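Local structure of lysozyme (Asticcacaulis excentricus, 6H9D) at residues A9-E12 and L13-F17; S25-P28 and D29-M33. The protein belongs to the phage lysozyme family as the muramidase domain of SpmX, probably acting on peptidoglycan and linked to cell morphogenesis and stalk synthesis. All blocks are in the same frame, centred on the assembly; numbering follows the deposited sequence.

Contact 1 (A9-E12 and L13-F17); sequences AGVE and LIKSF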
ATOM      1  N   ALA A   9     -12.846   3.203  -3.023  1.00 39.07           N
ATOM      2  CA  ALA A   9     -11.949   4.244  -3.570  1.00 37.62           C
ATOM      3  C   ALA A   9     -10.485   3.930  -3.210  1.00 28.23           C
ATOM      4  O   ALA A   9      -9.580   4.140  -4.026  1.00 31.05           O
ATOM      5  CB  ALA A   9     -12.358   5.605  -3.049  1.00 44.09           C
ATOM      6  N   GLY A  10     -10.275   3.458  -1.978  1.00 32.39           N
ATOM      7  CA  GLY A  10      -8.964   3.082  -1.450  1.00 33.60           C
ATOM      8  C   GLY A  10      -8.352   1.939  -2.242  1.00 31.51           C
ATOM      9  O   GLY A  10      -7.179   1.940  -2.605  1.00 26.50           O
ATOM     10  N   VAL A  11      -9.179   0.923  -2.525  1.00 31.58           N
ATOM     11  CA  VAL A  11      -8.754  -0.193  -3.353  1.00 32.87           C
ATOM     12  C   VAL A  11      -8.367   0.309  -4.746  1.00 25.75           C
ATOM     13  O   VAL A  11      -7.341  -0.076  -5.272  1.00 27.23           O
ATOM     14  CB  VAL A  11      -9.825  -1.301  -3.410  1.00 35.01           C
ATOM     15  CG1 VAL A  11      -9.441  -2.362  -4.423  1.00 37.80           C
ATOM     16  CG2 VAL A  11     -10.043  -1.909  -2.025  1.00 32.26           C
ATOM     17  N   GLU A  12      -9.177   1.197  -5.332  1.00 34.74           N
ATOM     18  CA  GLU A  12      -8.904   1.689  -6.700  1.00 37.82           C
ATOM     19  C   GLU A  12      -7.583   2.481  -6.723  1.00 33.20           C
ATOM     20  O   GLU A  12      -6.803   2.372  -7.659  1.00 34.66           O
ATOM     21  CB  GLU A  12     -10.040   2.574  -7.226  1.00 41.65           C
ATOM     22  CG  GLU A  12     -11.365   1.858  -7.420  1.00 49.18           C
ATOM     23  CD  GLU A  12     -11.309   0.509  -8.121  1.00 60.84           C
ATOM     24  OE1 GLU A  12     -10.643   0.419  -9.180  1.00 46.38           O
ATOM     25  OE2 GLU A  12     -11.941  -0.440  -7.600  1.00 62.99           O
ATOM     26  N   LEU A  13      -7.326   3.280  -5.687  1.00 39.01           N
ATOM     27  CA  LEU A  13      -6.062   4.002  -5.591  1.00 32.96           C
ATOM     28  C   LEU A  13      -4.884   3.011  -5.649  1.00 33.49           C
ATOM     29  O   LEU A  13      -3.937   3.154  -6.414  1.00 29.98           O
ATOM     30  CB  LEU A  13      -6.031   4.806  -4.287  1.00 35.74           C
ATOM     31  CG  LEU A  13      -4.700   5.519  -4.040  1.00 39.75           C
ATOM     32  CD1 LEU A  13      -4.508   6.617  -5.067  1.00 43.35           C
ATOM     33  CD2 LEU A  13      -4.593   6.086  -2.637  1.00 39.51           C
ATOM     34  N   ILE A  14      -4.965   1.965  -4.832  1.00 32.97           N
ATOM     35  CA  ILE A  14      -3.896   0.997  -4.715  1.00 31.20           C
ATOM     36  C   ILE A  14      -3.687   0.292  -6.058  1.00 27.68           C
ATOM     37  O   ILE A  14      -2.553   0.136  -6.526  1.00 28.82           O
ATOM     38  CB  ILE A  14      -4.190   0.033  -3.551  1.00 30.16           C
ATOM     39  CG1 ILE A  14      -4.014   0.788  -2.229  1.00 30.03           C
ATOM     40  CG2 ILE A  14      -3.334  -1.219  -3.630  1.00 32.05           C
ATOM     41  CD1 ILE A  14      -4.368  -0.002  -0.996  1.00 33.38           C
ATOM     42  N   LYS A  15      -4.796  -0.079  -6.693  1.00 28.73           N
ATOM     43  CA  LYS A  15      -4.759  -0.773  -7.966  1.00 33.96           C
ATOM     44  C   LYS A  15      -4.118   0.123  -9.042  1.00 36.43           C
ATOM     45  O   LYS A  15      -3.533  -0.373  -9.990  1.00 32.28           O
ATOM     46  CB  LYS A  15      -6.196  -1.155  -8.311  1.00 36.06           C
ATOM     47  CG  LYS A  15      -6.395  -2.086  -9.483  1.00 44.77           C
ATOM     48  CD  LYS A  15      -7.872  -2.254  -9.802  1.00 41.91           C
ATOM     49  CE  LYS A  15      -8.629  -2.839  -8.633  1.00 31.94           C
ATOM     50  NZ  LYS A  15     -10.044  -3.103  -8.972  1.00 35.46           N
ATOM     51  N   SER A  16      -4.267   1.439  -8.905  1.00 35.16           N
ATOM     52  CA  SER A  16      -3.837   2.391  -9.919  1.00 39.21           C
ATOM     53  C   SER A  16      -2.314   2.389 -10.028  1.00 44.78           C
ATOM     54  O   SER A  16      -1.784   2.776 -11.046  1.00 41.45           O
ATOM     55  CB  SER A  16      -4.372   3.782  -9.638  1.00 38.82           C
ATOM     56  OG  SER A  16      -3.721   4.353  -8.513  1.00 37.76           O
ATOM     57  N   PHE A  17      -1.620   1.916  -8.986  1.00 40.79           N
ATOM     58  CA  PHE A  17      -0.175   1.861  -8.985  1.00 39.71           C
ATOM     59  C   PHE A  17       0.324   0.502  -9.485  1.00 39.57           C
ATOM     60  O   PHE A  17       1.528   0.279  -9.570  1.00 41.90           O
ATOM     61  CB  PHE A  17       0.390   2.164  -7.585  1.00 32.45           C
ATOM     62  CG  PHE A  17      -0.103   3.450  -6.984  1.00 34.37           C
ATOM     63  CD1 PHE A  17       0.089   4.647  -7.647  1.00 39.62           C
ATOM     64  CD2 PHE A  17      -0.764   3.474  -5.761  1.00 39.20           C
ATOM     65  CE1 PHE A  17      -0.404   5.828  -7.118  1.00 35.51           C
ATOM     66  CE2 PHE A  17      -1.214   4.663  -5.216  1.00 43.61           C
ATOM     67  CZ  PHE A  17      -1.036   5.841  -5.906  1.00 38.32           C
TER
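E12 and K15, three residues apart on one helix, run side by side with their side chains pointing the same way. The glutamate chain is folded at chi2 (-46°), which brings its carboxylate back alongside the lysine, and K15 NZ is nearly as close to OE1 as to E12 OE2, to which it makes a long salt bridge of 3.5 Å. K15 leaves the backbone with CG anti to N (chi1 -170°), stays extended through CD and bends at chi3, carrying its CE past the methyl CG1 of V11 at 4.3 Å. The stronger partner of the ammonium group is D54 of helix 50-71, so E12 supplies a second, looser negative charge, and the two carboxylates would be expected to favour a protonated lysine.

On another side of the helix aliphatic carbons lie against a backbone carbonyl: I14 brings CG1 to 3.4 Å from G10 O, while L13 sets its CB 3.5 Å from the same oxygen. The two chains then diverge, I14 packing on V85, S86 and F89 of helix 78-91 and L13 on S141 and L145 of helix 133-146. Beneath the side chains, regular i to i+4 bonds run from L13 N to A9 O, I14 N to G10 O and K15 N to V11 O, the last of these 2.9 Å long. The fourth, from S16 N to E12 O at 3.0 Å, is more bent (130°). S16 OG turns over the centre of the F17 ring, 3.8 Å above its plane.

Charged E12 and K15 on one side, with L13 and I14 directed into neighbouring helices, make this an amphipathic helix. In phage lysozymes the corresponding first helix leads directly to the catalytic glutamate, and this helix probably holds the same place in the fold.

Contact 2 (S25-P28 and D29-M33); sequences SQLP and DGRWM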
ATOM      1  N   SER A  25       2.560 -15.744 -14.099  1.00 39.77           N
ATOM      2  CA  SER A  25       3.961 -15.724 -14.574  1.00 47.21           C
ATOM      3  C   SER A  25       4.863 -16.162 -13.418  1.00 49.41           C
ATOM      4  O   SER A  25       4.572 -15.809 -12.288  1.00 41.41           O
ATOM      5  CB  SER A  25       4.332 -14.393 -15.138  1.00 48.08           C
ATOM      6  OG  SER A  25       4.650 -13.483 -14.118  1.00 54.61           O
ATOM      7  N   GLN A  26       5.932 -16.888 -13.721  1.00 39.69           N
ATOM      8  CA  GLN A  26       6.803 -17.456 -12.674  1.00 42.59           C
ATOM      9  C   GLN A  26       7.881 -16.468 -12.241  1.00 47.53           C
ATOM     10  O   GLN A  26       8.480 -15.821 -13.100  1.00 52.08           O
ATOM     11  CB  GLN A  26       7.396 -18.780 -13.148  1.00 44.00           C
ATOM     12  CG  GLN A  26       8.087 -19.557 -12.045  1.00 46.14           C
ATOM     13  CD  GLN A  26       8.295 -20.992 -12.441  1.00 46.23           C
ATOM     14  OE1 GLN A  26       8.551 -21.290 -13.591  1.00 46.30           O
ATOM     15  NE2 GLN A  26       8.172 -21.893 -11.491  1.00 43.82           N
ATOM     16  N   LEU A  27       8.097 -16.387 -10.933  1.00 41.84           N
ATOM     17  CA  LEU A  27       9.143 -15.515 -10.365  1.00 46.27           C
ATOM     18  C   LEU A  27      10.441 -16.314 -10.269  1.00 47.67           C
ATOM     19  O   LEU A  27      10.385 -17.535 -10.311  1.00 52.25           O
ATOM     20  CB  LEU A  27       8.711 -15.060  -8.972  1.00 44.02           C
ATOM     21  CG  LEU A  27       7.313 -14.468  -8.858  1.00 44.31           C
ATOM     22  CD1 LEU A  27       6.846 -14.518  -7.421  1.00 47.72           C
ATOM     23  CD2 LEU A  27       7.285 -13.047  -9.367  1.00 43.24           C
ATOM     24  N   PRO A  28      11.603 -15.656 -10.142  1.00 47.01           N
ATOM     25  CA  PRO A  28      12.887 -16.351  -9.972  1.00 50.57           C
ATOM     26  C   PRO A  28      12.874 -17.481  -8.931  1.00 53.01           C
ATOM     27  O   PRO A  28      13.400 -18.553  -9.189  1.00 48.87           O
ATOM     28  CB  PRO A  28      13.811 -15.209  -9.521  1.00 48.89           C
ATOM     29  CG  PRO A  28      13.265 -14.012 -10.258  1.00 44.72           C
ATOM     30  CD  PRO A  28      11.758 -14.195 -10.204  1.00 48.18           C
ATOM     31  N   ASP A  29      12.238 -17.242  -7.777  1.00 53.27           N
ATOM     32  CA  ASP A  29      12.224 -18.224  -6.680  1.00 47.85           C
ATOM     33  C   ASP A  29      11.293 -19.404  -6.998  1.00 45.22           C
ATOM     34  O   ASP A  29      11.188 -20.328  -6.206  1.00 47.63           O
ATOM     35  CB  ASP A  29      11.857 -17.561  -5.351  1.00 54.25           C
ATOM     36  CG  ASP A  29      10.414 -17.093  -5.254  1.00 59.93           C
ATOM     37  OD1 ASP A  29       9.705 -17.122  -6.291  1.00 50.92           O
ATOM     38  OD2 ASP A  29      10.014 -16.688  -4.145  1.00 54.76           O
ATOM     39  N   GLY A  30      10.610 -19.367  -8.149  1.00 44.68           N
ATOM     40  CA  GLY A  30       9.805 -20.501  -8.625  1.00 45.01           C
ATOM     41  C   GLY A  30       8.306 -20.333  -8.362  1.00 51.68           C
ATOM     42  O   GLY A  30       7.475 -21.061  -8.914  1.00 44.54           O
ATOM     43  N   ARG A  31       7.946 -19.394  -7.475  1.00 45.59           N
ATOM     44  CA  ARG A  31       6.543 -19.097  -7.178  1.00 39.32           C
ATOM     45  C   ARG A  31       5.906 -18.422  -8.393  1.00 42.41           C
ATOM     46  O   ARG A  31       6.610 -17.953  -9.295  1.00 45.31           O
ATOM     47  CB  ARG A  31       6.425 -18.149  -5.984  1.00 38.95           C
ATOM     48  CG  ARG A  31       6.864 -18.741  -4.652  1.00 38.56           C
ATOM     49  CD  ARG A  31       6.683 -17.755  -3.512  1.00 38.83           C
ATOM     50  NE  ARG A  31       7.331 -16.465  -3.782  1.00 38.88           N
ATOM     51  CZ  ARG A  31       6.904 -15.278  -3.368  1.00 42.55           C
ATOM     52  NH1 ARG A  31       5.772 -15.161  -2.684  1.00 39.83           N
ATOM     53  NH2 ARG A  31       7.620 -14.201  -3.643  1.00 43.45           N
ATOM     54  N   TRP A  32       4.571 -18.358  -8.390  1.00 38.32           N
ATOM     55  CA  TRP A  32       3.809 -17.741  -9.452  1.00 37.05           C
ATOM     56  C   TRP A  32       3.153 -16.451  -8.960  1.00 39.21           C
ATOM     57  O   TRP A  32       2.826 -16.320  -7.779  1.00 40.70           O
ATOM     58  CB  TRP A  32       2.805 -18.745 -10.015  1.00 36.12           C
ATOM     59  CG  TRP A  32       3.506 -19.894 -10.671  1.00 40.98           C
ATOM     60  CD1 TRP A  32       4.061 -20.981 -10.059  1.00 42.79           C
ATOM     61  CD2 TRP A  32       3.794 -20.038 -12.075  1.00 45.95           C
ATOM     62  NE1 TRP A  32       4.669 -21.786 -10.983  1.00 41.92           N
ATOM     63  CE2 TRP A  32       4.507 -21.245 -12.230  1.00 47.20           C
ATOM     64  CE3 TRP A  32       3.522 -19.266 -13.209  1.00 42.08           C
ATOM     65  CZ2 TRP A  32       4.948 -21.693 -13.474  1.00 45.56           C
ATOM     66  CZ3 TRP A  32       3.944 -19.717 -14.442  1.00 49.44           C
ATOM     67  CH2 TRP A  32       4.655 -20.910 -14.567  1.00 45.54           C
ATOM     68  N   MET A  33       2.999 -15.493  -9.881  1.00 37.05           N
ATOM     69  CA  MET A  33       2.396 -14.209  -9.605  0.50 35.82           C
ATOM     70  C   MET A  33       1.250 -13.988 -10.600  1.00 36.96           C
ATOM     71  O   MET A  33       1.340 -14.395 -11.745  1.00 35.88           O
ATOM     72  CB  MET A  33       3.430 -13.086  -9.736  0.50 35.94           C
ATOM     73  CG  MET A  33       3.006 -11.766  -9.089  0.50 38.67           C
ATOM     74  SD  MET A  33       4.316 -10.482  -8.904  0.50 34.58           S
ATOM     75  CE  MET A  33       5.105 -10.936  -7.360  0.50 41.01           C
TER
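R31 O takes the N-H of L27 in an almost straight bond of 2.7 Å (177°), while Q26 CA-H also approaches this oxygen. One residue back, Q26 reaches G30 O with NE2 at 2.8 Å, the acceptor lying in its amide plane. Q26 CB sits 3.6 Å from the centroid of the six-membered ring of W32 in a CH-pi contact, and with CG anti to the backbone N (chi1 -169°) the chain extends so that its amide stacks on the indole, planes 25° apart. L27 puts CD1 over one face of the R31 guanidinium; its CD2 lies 3.6 Å from M33 CE in one modelled conformer of the methionine, a contact that is therefore less certain.

The L27-G30 type I turn closes through G30 N to L27 O (2.8 Å), and with the L27-R31 bond it forms a G1 bulge, G30 having positive phi. D29 braces the turn. Its OD1 accepts R31 N in an Asx turn, and its OD2 forms a salt bridge with R31 NE at 2.7 Å.

Paired S25 and M33, bonded in both directions, lead from this tip into the antiparallel strands 24-26 and 32-35, while L27 and R31 lean on T39 and W32 on E44 in the adjoining loops.

Overall arrangement
Contact 1 comes first along the chain, in helix 8-16, and contact 2 follows in the hairpin of strands 24-26 and 32-35. Their centres lie about 24 Å apart and their nearest atoms about 11 Å, so they do not touch. They also differ in depth: the centre of contact 1 is about 9 Å from the centre of the chain, among helices 50-71, 78-91 and 133-146, whereas that of contact 2, a surface hairpin, is about 21 Å from it. The order of helix, then small antiparallel sheet, then long helix 50-71 is that of phage lysozymes, in which the end of the corresponding helix and the hairpin border the peptidoglycan-binding cleft, as is probable here.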